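Local coordinates for uncharacterized sugar kinase PH1459 (Pyrococcus horikoshii, PDB 3EWM), which probably uses ATP to phosphorylate a sugar, possibly fructose, as a member of the pfkB carbohydrate kinase family, at residues E83-G88 with Y109-L114; V133-A136 with S140-T143; S70-D75 with T288-E293; V41-L46 with L253-L258; R26-H31 with I89-L94. All coordinates share one frame; numbering follows the deposited sequence.

Interaction 1. Residues E83-G88 with Y109-L114; sequences EKKHTG and YFNMTL
The stem of K85 lies across the face of the N111 amide, and G88 meets the ring of Y109; between residues 83-88 and 109-114 themselves all contact is van der Waals, though H86 shares a backbone hydrogen bond with A108 just beside them. CG of K85 lies 3.4 Å from ND2 of N111, and CE of K85 comes to 4.0 Å from the same nitrogen, the two side chains crossing at nearly a right angle. The bend that allows this is at chi2 of K85 (-66°), which folds the chain back past the asparagine before it runs out straight. In the second contact, CA of G88 sits at the edge of the Y109 ring, close to its plane, 3.6 Å from CE2. With no side chain on G88, the ring edge comes up against the main chain itself. Within 109-114, CE1 of Y109 also stands 3.3 Å above the centre of the F110 ring.

The polar ends are tied to other residues. NZ of K85 forms a salt bridge with D106, while ND2 of N111 donates to D82. On the same loop, T87 O bonds Y104 OH of the second subunit, and the H86 ring meets the ring of that tyrosine.

Because the lysine ammonium and the asparagine amide are each bound to acidic partners, what meets here is the aliphatic stem and the amide face; the charge of K85 is probably balanced chiefly by D106 of its own chain, with D106 of the second subunit a weaker, longer partner.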
# COMPACT_ATOMS: atom_id res chain seq x y z
N GLU A 83 9.95 6.91 -10.76
CA GLU A 83 10.75 7.51 -9.70
C GLU A 83 9.91 8.35 -8.74
O GLU A 83 10.39 8.76 -7.69
CB GLU A 83 11.87 8.37 -10.31
CG GLU A 83 12.83 7.58 -11.20
CD GLU A 83 13.65 6.55 -10.43
OE1 GLU A 83 13.74 6.64 -9.19
OE2 GLU A 83 14.22 5.65 -11.08
N LYS A 84 8.66 8.61 -9.09
CA LYS A 84 7.80 9.45 -8.26
C LYS A 84 6.61 8.73 -7.61
O LYS A 84 5.94 9.30 -6.75
CB LYS A 84 7.28 10.65 -9.06
CG LYS A 84 8.37 11.50 -9.71
CD LYS A 84 9.13 12.27 -8.67
CE LYS A 84 10.07 13.28 -9.33
NZ LYS A 84 11.09 13.76 -8.35
N LYS A 85 6.31 7.50 -8.04
CA LYS A 85 5.18 6.79 -7.47
C LYS A 85 5.67 5.43 -7.05
O LYS A 85 6.60 4.90 -7.63
CB LYS A 85 4.00 6.66 -8.45
CG LYS A 85 3.45 7.97 -9.05
CD LYS A 85 2.81 8.89 -8.04
CE LYS A 85 2.26 10.15 -8.73
NZ LYS A 85 1.48 10.96 -7.74
N HIS A 86 5.07 4.89 -6.00
CA HIS A 86 5.44 3.57 -5.52
C HIS A 86 4.68 2.51 -6.29
O HIS A 86 3.67 2.79 -6.92
CB HIS A 86 5.19 3.48 -4.02
CG HIS A 86 6.00 4.46 -3.25
ND1 HIS A 86 5.47 5.60 -2.68
CD2 HIS A 86 7.34 4.53 -3.06
CE1 HIS A 86 6.44 6.30 -2.13
NE2 HIS A 86 7.59 5.68 -2.35
N THR A 87 5.22 1.31 -6.23
CA THR A 87 4.63 0.16 -6.87
C THR A 87 3.20 -0.03 -6.38
O THR A 87 2.91 0.11 -5.19
CB THR A 87 5.48 -1.07 -6.56
OG1 THR A 87 6.78 -0.90 -7.16
CG2 THR A 87 4.84 -2.32 -7.11
N GLY A 88 2.31 -0.34 -7.31
CA GLY A 88 0.95 -0.70 -6.96
C GLY A 88 0.87 -1.74 -5.86
O GLY A 88 1.65 -2.71 -5.82
N TYR A 109 1.44 2.26 -11.56
CA TYR A 109 0.80 1.73 -12.77
C TYR A 109 -0.30 2.64 -13.29
O TYR A 109 -0.69 2.54 -14.47
CB TYR A 109 0.31 0.28 -12.61
CG TYR A 109 -0.83 0.10 -11.65
CD1 TYR A 109 -2.13 0.48 -11.99
CD2 TYR A 109 -0.60 -0.47 -10.39
CE1 TYR A 109 -3.18 0.29 -11.11
CE2 TYR A 109 -1.64 -0.63 -9.50
CZ TYR A 109 -2.93 -0.24 -9.86
OH TYR A 109 -3.95 -0.39 -8.96
N PHE A 110 -0.77 3.54 -12.43
CA PHE A 110 -1.77 4.56 -12.79
C PHE A 110 -1.12 5.84 -13.33
O PHE A 110 -1.82 6.75 -13.78
CB PHE A 110 -2.65 4.90 -11.59
CG PHE A 110 -3.81 3.96 -11.37
CD1 PHE A 110 -4.63 3.57 -12.42
CD2 PHE A 110 -4.11 3.51 -10.08
CE1 PHE A 110 -5.71 2.74 -12.21
CE2 PHE A 110 -5.22 2.68 -9.86
CZ PHE A 110 -6.01 2.29 -10.92
N ASN A 111 0.21 5.86 -13.35
CA ASN A 111 0.99 7.02 -13.78
C ASN A 111 1.70 6.85 -15.14
O ASN A 111 2.76 7.44 -15.37
CB ASN A 111 2.02 7.35 -12.69
CG ASN A 111 2.48 8.79 -12.72
OD1 ASN A 111 1.71 9.70 -13.07
ND2 ASN A 111 3.72 9.02 -12.30
N MSE A 112 1.14 6.05 -16.04
CA MSE A 112 1.76 5.84 -17.35
C MSE A 112 1.48 6.99 -18.29
O MSE A 112 0.35 7.45 -18.40
CB MSE A 112 1.28 4.53 -17.98
CG MSE A 112 1.95 3.33 -17.37
SE MSE A 112 1.52 1.71 -18.35
CE MSE A 112 -0.05 1.36 -17.37
N THR A 113 2.52 7.46 -18.95
CA THR A 113 2.34 8.46 -19.99
C THR A 113 2.78 7.83 -21.29
O THR A 113 3.35 6.72 -21.30
CB THR A 113 3.17 9.74 -19.70
OG1 THR A 113 4.54 9.38 -19.57
CG2 THR A 113 2.71 10.41 -18.39
N LEU A 114 2.54 8.51 -22.40
CA LEU A 114 2.92 7.98 -23.70
C LEU A 114 4.40 7.65 -23.83
O LEU A 114 4.75 6.70 -24.51
CB LEU A 114 2.49 8.93 -24.80
CG LEU A 114 0.98 8.96 -24.97
CD1 LEU A 114 0.58 10.16 -25.80
CD2 LEU A 114 0.49 7.65 -25.60

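Interaction 2. Residues V133-A136 with S140-T143; sequences VILA and SRET
The R141 guanidinium turns its edge to the carbonyl of L135: NH1 points at L135 O from 2.9 Å, with the oxygen in the guanidinium plane and the N-H...O angle 172°. The exact position of that oxygen is doubtful, since it is modelled too close to the arginine stem. A136 O also lies near the guanidinium plane, beyond NH1, at 3.3 Å from it; it accepts from Q171 NE2, and Q171 OE1 takes a weak bond from NH1. The bend at chi3 of R141 (89°) brings the group back over the turn, with CD of R141 4.1 Å from CB of L135 and W168, E174 and V178 around the side chain.

The turn links strand 127-131 to helix 140-151, which leads on to the parallel strand 156-160: a beta-alpha-beta crossover of the main sheet. A136 N bonds V133 O at 3.0 Å inside the turn.

Towards S140 the contact is apolar. CD1 of I134 reaches CB of S140 at 3.7 Å, its CG1 arm being directed opposite the backbone N (chi1 -170°), and the isoleucine also packs on V144 of the same helix. The S140 hydroxyl is gripped by Y109 O and M112 N, beyond the turn.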
# COMPACT_ATOMS: atom_id res chain seq x y z
N VAL A 133 -9.35 -1.92 -15.05
CA VAL A 133 -8.78 -1.40 -13.81
C VAL A 133 -7.78 -0.28 -14.11
O VAL A 133 -7.79 0.76 -13.47
CB VAL A 133 -8.16 -2.51 -12.97
CG1 VAL A 133 -7.32 -1.93 -11.84
CG2 VAL A 133 -9.29 -3.44 -12.41
N ILE A 134 -6.96 -0.49 -15.13
CA ILE A 134 -5.97 0.50 -15.50
C ILE A 134 -6.63 1.85 -15.83
O ILE A 134 -6.05 2.90 -15.61
CB ILE A 134 -5.06 0.01 -16.65
CG1 ILE A 134 -3.89 0.98 -16.82
CG2 ILE A 134 -5.82 -0.15 -17.96
CD1 ILE A 134 -3.03 1.04 -15.64
N LEU A 135 -7.87 1.79 -16.32
CA LEU A 135 -8.57 2.95 -16.83
C LEU A 135 -9.14 3.82 -15.71
O LEU A 135 -9.67 4.90 -15.98
CB LEU A 135 -9.68 2.53 -17.80
CG LEU A 135 -9.28 1.61 -18.96
CD1 LEU A 135 -10.49 1.17 -19.74
CD2 LEU A 135 -8.19 2.26 -19.86
N ALA A 136 -9.02 3.35 -14.47
CA ALA A 136 -9.67 4.01 -13.35
C ALA A 136 -9.07 5.37 -13.04
O ALA A 136 -9.75 6.22 -12.48
CB ALA A 136 -9.70 3.10 -12.10
N SER A 140 -2.84 7.12 -16.71
CA SER A 140 -2.81 5.80 -17.33
C SER A 140 -4.02 5.55 -18.23
O SER A 140 -3.87 5.01 -19.33
CB SER A 140 -2.70 4.70 -16.28
OG SER A 140 -1.33 4.44 -16.03
N ARG A 141 -5.20 5.95 -17.77
CA ARG A 141 -6.40 5.82 -18.57
C ARG A 141 -6.22 6.41 -19.97
O ARG A 141 -6.38 5.72 -20.96
CB ARG A 141 -7.60 6.46 -17.88
CG ARG A 141 -8.78 6.59 -18.81
CD ARG A 141 -10.05 6.62 -18.01
NE ARG A 141 -10.42 7.97 -17.63
CZ ARG A 141 -10.66 8.38 -16.39
NH1 ARG A 141 -10.55 7.57 -15.35
NH2 ARG A 141 -11.01 9.65 -16.20
N GLU A 142 -5.85 7.68 -20.05
CA GLU A 142 -5.71 8.32 -21.35
C GLU A 142 -4.60 7.68 -22.18
O GLU A 142 -4.77 7.48 -23.37
CB GLU A 142 -5.55 9.84 -21.20
CG GLU A 142 -6.90 10.46 -20.96
CD GLU A 142 -6.87 11.92 -20.56
OE1 GLU A 142 -7.98 12.41 -20.26
OE2 GLU A 142 -5.78 12.55 -20.55
N THR A 143 -3.50 7.32 -21.52
CA THR A 143 -2.36 6.72 -22.15
C THR A 143 -2.75 5.38 -22.77
O THR A 143 -2.49 5.15 -23.95
CB THR A 143 -1.19 6.56 -21.16
OG1 THR A 143 -0.73 7.85 -20.75
CG2 THR A 143 -0.04 5.77 -21.81

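Interaction 3. Residues S70-D75 with T288-E293; sequences SKENVD and TPRKDE
OE1 of E72 is held from three directions: by NH2 of R290, by a water, and by NE of R45. The salt bridge to R290 NH2 is short, 2.6 Å, and OE1 approaches the guanidinium at its edge, near its plane. Carboxylate and guanidinium are almost coplanar, 12° apart. A second path runs through the water, which donates to OE1 of E72 at 2.7 Å and to the backbone E72 O at 2.9 Å, while accepting from NH1 of R290 at 3.0 Å. The bend at chi2 of E72 (-70°) turns the acid towards the arginine and the bridging water.

Both partners stand at helix ends. E72 follows helix 60-71, closed by a Schellman motif with N73 as its positive-phi residue. R290 is the N-cap of helix 291-294, and its backbone N donates to OE1 of E293, three residues on, over 2.8 Å, almost straight at 173° and from above the carboxylate plane.

R290 and R45 both approach OE1 of E72, which probably offsets their like charges, and the carboxylate itself is probably stabilised as the anion at this surface site.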
# COMPACT_ATOMS: atom_id res chain seq x y z
N SER A 70 9.81 -12.18 -14.98
CA SER A 70 10.98 -12.79 -15.63
C SER A 70 11.06 -14.30 -15.37
O SER A 70 11.30 -15.06 -16.29
CB SER A 70 12.27 -12.13 -15.16
OG SER A 70 13.35 -12.53 -15.99
N LYS A 71 10.81 -14.73 -14.14
CA LYS A 71 10.85 -16.18 -13.84
C LYS A 71 9.81 -16.95 -14.66
O LYS A 71 9.97 -18.14 -14.93
CB LYS A 71 10.63 -16.46 -12.36
CG LYS A 71 11.77 -16.04 -11.46
CD LYS A 71 11.34 -16.29 -10.02
CE LYS A 71 12.24 -15.59 -9.04
NZ LYS A 71 11.67 -15.77 -7.66
N GLU A 72 8.75 -16.25 -15.05
CA GLU A 72 7.69 -16.83 -15.87
C GLU A 72 7.90 -16.59 -17.36
O GLU A 72 7.03 -16.91 -18.16
CB GLU A 72 6.33 -16.28 -15.43
CG GLU A 72 5.87 -16.78 -14.07
CD GLU A 72 5.50 -18.26 -14.03
OE1 GLU A 72 5.24 -18.89 -15.08
OE2 GLU A 72 5.45 -18.80 -12.92
N ASN A 73 9.04 -16.01 -17.72
CA ASN A 73 9.43 -15.74 -19.12
C ASN A 73 8.57 -14.70 -19.79
O ASN A 73 8.46 -14.65 -21.02
CB ASN A 73 9.50 -17.02 -19.95
CG ASN A 73 10.50 -17.99 -19.39
OD1 ASN A 73 11.59 -17.59 -18.98
ND2 ASN A 73 10.13 -19.27 -19.32
N VAL A 74 7.99 -13.84 -18.97
CA VAL A 74 7.23 -12.72 -19.48
C VAL A 74 8.24 -11.62 -19.72
O VAL A 74 9.02 -11.27 -18.82
CB VAL A 74 6.17 -12.28 -18.50
CG1 VAL A 74 5.45 -10.97 -19.02
CG2 VAL A 74 5.17 -13.42 -18.31
N ASP A 75 8.24 -11.10 -20.94
CA ASP A 75 9.08 -9.98 -21.32
C ASP A 75 8.73 -8.80 -20.43
O ASP A 75 7.56 -8.40 -20.34
CB ASP A 75 8.84 -9.66 -22.80
CG ASP A 75 9.52 -8.38 -23.26
OD1 ASP A 75 10.58 -8.00 -22.71
OD2 ASP A 75 8.97 -7.77 -24.21
N THR A 288 -2.60 -20.54 -14.24
CA THR A 288 -2.66 -21.16 -15.57
C THR A 288 -1.73 -22.37 -15.59
O THR A 288 -0.57 -22.25 -15.22
CB THR A 288 -2.20 -20.20 -16.68
OG1 THR A 288 -3.00 -19.01 -16.64
CG2 THR A 288 -2.29 -20.86 -18.07
N PRO A 289 -2.23 -23.54 -16.02
CA PRO A 289 -1.35 -24.70 -16.16
C PRO A 289 -0.34 -24.49 -17.28
O PRO A 289 -0.55 -23.69 -18.19
CB PRO A 289 -2.32 -25.82 -16.51
CG PRO A 289 -3.49 -25.11 -17.18
CD PRO A 289 -3.63 -23.87 -16.36
N ARG A 290 0.76 -25.22 -17.20
CA ARG A 290 1.79 -25.14 -18.22
C ARG A 290 1.40 -25.94 -19.46
O ARG A 290 0.67 -26.94 -19.37
CB ARG A 290 3.12 -25.63 -17.64
CG ARG A 290 3.48 -24.90 -16.35
CD ARG A 290 4.96 -24.87 -16.08
NE ARG A 290 5.29 -23.59 -15.45
CZ ARG A 290 5.71 -22.51 -16.11
NH1 ARG A 290 5.88 -22.53 -17.44
NH2 ARG A 290 5.96 -21.40 -15.44
N LYS A 291 1.89 -25.47 -20.61
CA LYS A 291 1.76 -26.17 -21.87
C LYS A 291 2.04 -27.67 -21.72
O LYS A 291 1.27 -28.50 -22.21
CB LYS A 291 2.71 -25.54 -22.90
CG LYS A 291 2.76 -26.27 -24.21
CD LYS A 291 3.40 -25.43 -25.28
CE LYS A 291 3.46 -26.20 -26.58
NZ LYS A 291 3.74 -25.32 -27.74
N ASP A 292 3.12 -28.02 -21.03
CA ASP A 292 3.53 -29.42 -20.90
C ASP A 292 2.46 -30.27 -20.19
O ASP A 292 2.20 -31.40 -20.59
CB ASP A 292 4.91 -29.55 -20.22
CG ASP A 292 4.97 -28.87 -18.86
OD1 ASP A 292 4.24 -29.29 -17.93
OD2 ASP A 292 5.78 -27.93 -18.70
N GLU A 293 1.82 -29.71 -19.16
CA GLU A 293 0.70 -30.38 -18.51
C GLU A 293 -0.50 -30.51 -19.42
O GLU A 293 -1.19 -31.52 -19.40
CB GLU A 293 0.23 -29.61 -17.29
CG GLU A 293 1.26 -29.19 -16.30
CD GLU A 293 0.65 -28.22 -15.31
OE1 GLU A 293 1.19 -27.11 -15.14
OE2 GLU A 293 -0.42 -28.57 -14.76
O HOH W 1 5.95 -19.54 -17.63

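Interaction 4. Residues V41-L46 with L253-L258; sequences VGVSRL and LLVGIL
V43 and V255 bring helices 35-45 and 245-259 together, their CA atoms 6.4 Å apart. On the first helix the contact falls in its last turn, where L46 N still bonds G42 O at 3.0 Å and places L46 beside V43 on one flank. V255 supplies the side chain from the other helix. Its CG2 methyl fits between these two neighbours: it lies 4.0 Å from V43 CG1, equally near V43 CA, and 3.8 Å from L46 CD1. The second methyl of V255, CG1, adds a longer contact, 4.1 Å to CB of L46. In V255, CG1 is opposite the backbone N (chi1 170°), which leaves CG2 opposite the carbonyl carbon and facing helix 35-45.

This is the ribokinase-like alpha/beta fold, in which helices pack on a central, mostly parallel sheet. The two helices lie against strand 3-7 together: I4 is touched by V43, L254 and V255. L253 and I257 face the sheet further along, at strands 188-192 and 211-215, leaving V255 to turn towards its neighbour helix. Helix 245-259 begins in the GAGD signature of pfkB kinases, which in relatives shapes the anion hole near the transferred phosphate.

L46 CB, 4.0 Å from V255 CG2, extends the apolar patch to the point where helix 35-45 ends. All three side chains are buried, and V43 also packs on V48. The V43 side chain is about 11 Å from that of K190, an ATP-binding residue.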
# COMPACT_ATOMS: atom_id res chain seq x y z
N VAL A 41 1.36 -13.87 -17.68
CA VAL A 41 2.00 -15.10 -17.18
C VAL A 41 1.30 -16.35 -17.76
O VAL A 41 1.97 -17.27 -18.21
CB VAL A 41 2.03 -15.10 -15.62
CG1 VAL A 41 2.38 -16.50 -15.06
CG2 VAL A 41 3.00 -14.04 -15.13
N GLY A 42 -0.02 -16.34 -17.78
CA GLY A 42 -0.78 -17.44 -18.39
C GLY A 42 -0.39 -17.69 -19.83
O GLY A 42 -0.12 -18.83 -20.21
N VAL A 43 -0.34 -16.63 -20.62
CA VAL A 43 0.10 -16.69 -22.03
C VAL A 43 1.47 -17.35 -22.17
O VAL A 43 1.64 -18.29 -22.95
CB VAL A 43 0.09 -15.31 -22.68
CG1 VAL A 43 0.77 -15.32 -24.05
CG2 VAL A 43 -1.36 -14.81 -22.80
N SER A 44 2.42 -16.86 -21.38
CA SER A 44 3.75 -17.44 -21.33
C SER A 44 3.71 -18.91 -20.94
O SER A 44 4.38 -19.72 -21.55
CB SER A 44 4.65 -16.67 -20.37
OG SER A 44 5.96 -17.22 -20.41
N ARG A 45 2.91 -19.26 -19.93
CA ARG A 45 2.82 -20.65 -19.51
C ARG A 45 2.27 -21.60 -20.57
O ARG A 45 2.65 -22.78 -20.63
CB ARG A 45 2.00 -20.76 -18.24
CG ARG A 45 2.76 -20.25 -17.07
CD ARG A 45 2.14 -20.73 -15.84
NE ARG A 45 2.72 -20.14 -14.65
CZ ARG A 45 2.09 -20.13 -13.49
NH1 ARG A 45 0.88 -20.68 -13.42
NH2 ARG A 45 2.65 -19.59 -12.42
N LEU A 46 1.40 -21.06 -21.41
CA LEU A 46 0.85 -21.77 -22.56
C LEU A 46 1.81 -21.83 -23.76
O LEU A 46 1.44 -22.35 -24.81
CB LEU A 46 -0.46 -21.10 -22.97
CG LEU A 46 -1.53 -21.12 -21.90
CD1 LEU A 46 -2.80 -20.45 -22.40
CD2 LEU A 46 -1.81 -22.56 -21.49
N LEU A 253 -7.96 -18.07 -23.93
CA LEU A 253 -8.77 -17.57 -25.03
C LEU A 253 -7.88 -16.89 -26.06
O LEU A 253 -8.03 -17.11 -27.27
CB LEU A 253 -9.82 -16.59 -24.52
CG LEU A 253 -10.93 -16.33 -25.53
CD1 LEU A 253 -11.85 -17.56 -25.61
CD2 LEU A 253 -11.73 -15.10 -25.13
N LEU A 254 -6.98 -16.07 -25.55
CA LEU A 254 -6.06 -15.30 -26.38
C LEU A 254 -5.07 -16.19 -27.10
O LEU A 254 -4.86 -16.04 -28.29
CB LEU A 254 -5.34 -14.26 -25.52
CG LEU A 254 -6.29 -13.22 -24.89
CD1 LEU A 254 -5.50 -12.05 -24.34
CD2 LEU A 254 -7.34 -12.74 -25.91
N VAL A 255 -4.48 -17.13 -26.37
CA VAL A 255 -3.59 -18.11 -27.00
C VAL A 255 -4.35 -18.95 -28.05
O VAL A 255 -3.85 -19.14 -29.15
CB VAL A 255 -2.86 -18.98 -25.96
CG1 VAL A 255 -2.15 -20.13 -26.63
CG2 VAL A 255 -1.83 -18.12 -25.19
N GLY A 256 -5.56 -19.41 -27.71
CA GLY A 256 -6.44 -20.11 -28.66
C GLY A 256 -6.70 -19.35 -29.94
O GLY A 256 -6.52 -19.87 -31.05
N ILE A 257 -7.12 -18.10 -29.79
CA ILE A 257 -7.36 -17.23 -30.93
C ILE A 257 -6.08 -17.07 -31.77
O ILE A 257 -6.12 -17.12 -33.01
CB ILE A 257 -7.90 -15.87 -30.45
CG1 ILE A 257 -9.33 -16.03 -29.94
CG2 ILE A 257 -7.82 -14.82 -31.57
CD1 ILE A 257 -9.81 -14.92 -29.02
N LEU A 258 -4.95 -16.88 -31.09
CA LEU A 258 -3.68 -16.76 -31.79
C LEU A 258 -3.32 -18.03 -32.57
O LEU A 258 -2.85 -17.96 -33.70
CB LEU A 258 -2.57 -16.42 -30.79
CG LEU A 258 -1.17 -16.23 -31.38
CD1 LEU A 258 -1.05 -14.84 -32.04
CD2 LEU A 258 -0.13 -16.41 -30.29

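Interaction 5. Residues R26-H31 with I89-L94; sequences RLFEKH and IVFVQL
F91 points the edge of its ring at the face of F28 in a T-shaped stack. The planes stand at 77° to one another and the centroids are 5.4 Å apart. One atom does most of the touching: CD1 of F91 lies 4.0 Å above the F28 plane, over the middle of the ring, and 4.1 Å from CE1 of F28. Seen from the other ring, CE1 of F28 is near the F91 plane, beyond its edge. Both rings leave the backbone alike, each with CG beside its own N (chi1 -62° for F28).

Strand 11-16 runs between strands 27-33 and 88-93 in the small four-stranded sheet, antiparallel to the first and parallel to the second, and the phenylalanines reach across it. The F28 ring packs on S16 and L22 as well. The same sheet runs on into the second subunit, where L27, F28 and E29 join an antiparallel ladder; F91 of this chain also meets F61 of the second subunit edge-to-face and packs on L14 of that subunit. Such a shared sheet resembles the beta-clasp dimers of ribokinase relatives.

The pair is apolar and buried, so its hold is dispersion plus the weak attraction of the polarised C-H edge of F91 to the pi cloud of F28, an aromatic contact that continues into the neighbouring chain.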
# COMPACT_ATOMS: atom_id res chain seq x y z
N ARG A 26 -4.79 -9.96 10.06
CA ARG A 26 -3.52 -9.71 10.72
C ARG A 26 -2.36 -9.94 9.78
O ARG A 26 -1.32 -9.33 9.94
CB ARG A 26 -3.33 -10.67 11.91
CG ARG A 26 -4.27 -10.47 13.08
CD ARG A 26 -4.25 -11.71 14.01
NE ARG A 26 -5.13 -12.78 13.52
CZ ARG A 26 -5.63 -13.74 14.28
NH1 ARG A 26 -5.34 -13.81 15.58
NH2 ARG A 26 -6.44 -14.64 13.75
N LEU A 27 -2.54 -10.87 8.85
CA LEU A 27 -1.42 -11.38 8.06
C LEU A 27 -1.73 -11.33 6.58
O LEU A 27 -2.78 -11.77 6.14
CB LEU A 27 -1.11 -12.84 8.42
CG LEU A 27 -0.17 -13.36 9.52
CD1 LEU A 27 1.02 -12.48 9.86
CD2 LEU A 27 -0.94 -13.81 10.76
N PHE A 28 -0.76 -10.85 5.82
CA PHE A 28 -0.88 -10.75 4.38
C PHE A 28 0.31 -11.38 3.70
O PHE A 28 1.46 -11.01 3.99
CB PHE A 28 -0.97 -9.30 3.95
CG PHE A 28 -2.15 -8.59 4.49
CD1 PHE A 28 -3.37 -8.66 3.84
CD2 PHE A 28 -2.05 -7.86 5.68
CE1 PHE A 28 -4.48 -7.99 4.34
CE2 PHE A 28 -3.16 -7.19 6.19
CZ PHE A 28 -4.37 -7.25 5.53
N GLU A 29 0.03 -12.33 2.82
CA GLU A 29 1.00 -12.88 1.90
C GLU A 29 1.19 -11.99 0.67
O GLU A 29 0.21 -11.57 0.04
CB GLU A 29 0.52 -14.25 1.44
CG GLU A 29 1.39 -15.38 1.88
CD GLU A 29 1.17 -16.61 1.03
OE1 GLU A 29 0.01 -16.98 0.84
OE2 GLU A 29 2.17 -17.17 0.52
N LYS A 30 2.45 -11.74 0.33
CA LYS A 30 2.80 -10.89 -0.80
C LYS A 30 2.91 -11.75 -2.06
O LYS A 30 3.63 -12.75 -2.08
CB LYS A 30 4.11 -10.14 -0.52
CG LYS A 30 4.87 -9.62 -1.75
CD LYS A 30 5.96 -8.61 -1.33
CE LYS A 30 7.27 -8.82 -2.10
NZ LYS A 30 7.90 -10.17 -1.81
N HIS A 31 2.19 -11.36 -3.09
CA HIS A 31 2.23 -12.08 -4.37
C HIS A 31 2.17 -11.07 -5.50
O HIS A 31 1.68 -9.95 -5.29
CB HIS A 31 1.04 -13.01 -4.51
CG HIS A 31 1.01 -14.12 -3.50
ND1 HIS A 31 1.77 -15.26 -3.62
CD2 HIS A 31 0.29 -14.26 -2.36
CE1 HIS A 31 1.53 -16.06 -2.59
NE2 HIS A 31 0.63 -15.47 -1.81
N ILE A 89 -0.08 -1.53 -4.97
CA ILE A 89 -0.38 -2.47 -3.94
C ILE A 89 -1.90 -2.56 -3.80
O ILE A 89 -2.65 -1.60 -3.99
CB ILE A 89 0.26 -2.11 -2.56
CG1 ILE A 89 -0.21 -0.72 -2.11
CG2 ILE A 89 1.82 -2.28 -2.55
CD1 ILE A 89 -0.05 -0.51 -0.65
N VAL A 90 -2.35 -3.76 -3.51
CA VAL A 90 -3.71 -3.97 -3.13
C VAL A 90 -3.75 -4.98 -2.00
O VAL A 90 -3.04 -5.97 -2.03
CB VAL A 90 -4.62 -4.38 -4.34
CG1 VAL A 90 -4.11 -5.60 -5.02
CG2 VAL A 90 -6.10 -4.59 -3.89
N PHE A 91 -4.57 -4.68 -0.99
CA PHE A 91 -4.83 -5.59 0.11
C PHE A 91 -6.12 -6.31 -0.22
O PHE A 91 -7.10 -5.68 -0.57
CB PHE A 91 -4.95 -4.82 1.42
CG PHE A 91 -3.68 -4.11 1.79
CD1 PHE A 91 -2.72 -4.74 2.60
CD2 PHE A 91 -3.42 -2.82 1.31
CE1 PHE A 91 -1.54 -4.11 2.92
CE2 PHE A 91 -2.23 -2.18 1.64
CZ PHE A 91 -1.29 -2.83 2.44
N VAL A 92 -6.08 -7.63 -0.16
CA VAL A 92 -7.16 -8.42 -0.71
C VAL A 92 -7.65 -9.41 0.33
O VAL A 92 -6.86 -10.04 1.04
CB VAL A 92 -6.76 -9.11 -2.07
CG1 VAL A 92 -6.01 -8.15 -2.95
CG2 VAL A 92 -5.87 -10.27 -1.84
N GLN A 93 -8.97 -9.46 0.49
CA GLN A 93 -9.58 -10.56 1.20
C GLN A 93 -10.34 -11.38 0.17
O GLN A 93 -11.38 -10.96 -0.34
CB GLN A 93 -10.49 -10.09 2.33
CG GLN A 93 -11.23 -11.22 3.07
CD GLN A 93 -10.29 -12.34 3.53
OE1 GLN A 93 -9.92 -13.22 2.76
NE2 GLN A 93 -9.94 -12.32 4.82
N LEU A 94 -9.81 -12.56 -0.14
CA LEU A 94 -10.44 -13.43 -1.14
C LEU A 94 -11.51 -14.33 -0.52
O LEU A 94 -12.38 -14.82 -1.22
CB LEU A 94 -9.39 -14.28 -1.88
CG LEU A 94 -8.31 -13.55 -2.68
CD1 LEU A 94 -7.19 -14.52 -3.09
CD2 LEU A 94 -8.89 -12.85 -3.91

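In the fold
Interactions 1 and 2 adjoin, their centres 11 Å apart: the loop 109-114 is fixed to the start of helix 140-151, with M112 O 2.6 Å from T143 OG1. Interactions 3 and 4 form a second cluster, centres 10 Å apart, where R45 NH1 of helix 35-45 lies 2.8 Å from T288 O. Interactions 2 and 4 lie on opposite sides of the chain's centre, 23 Å apart. Interaction 5 joins interaction 1 through the chain at G88 and I89, though their centres are 21 Å apart, and both touch the second subunit. Interaction 4 comes within about 11 Å, between side chains, of the ATP-binding K190; the other four lie away from the known nucleotide-binding residues.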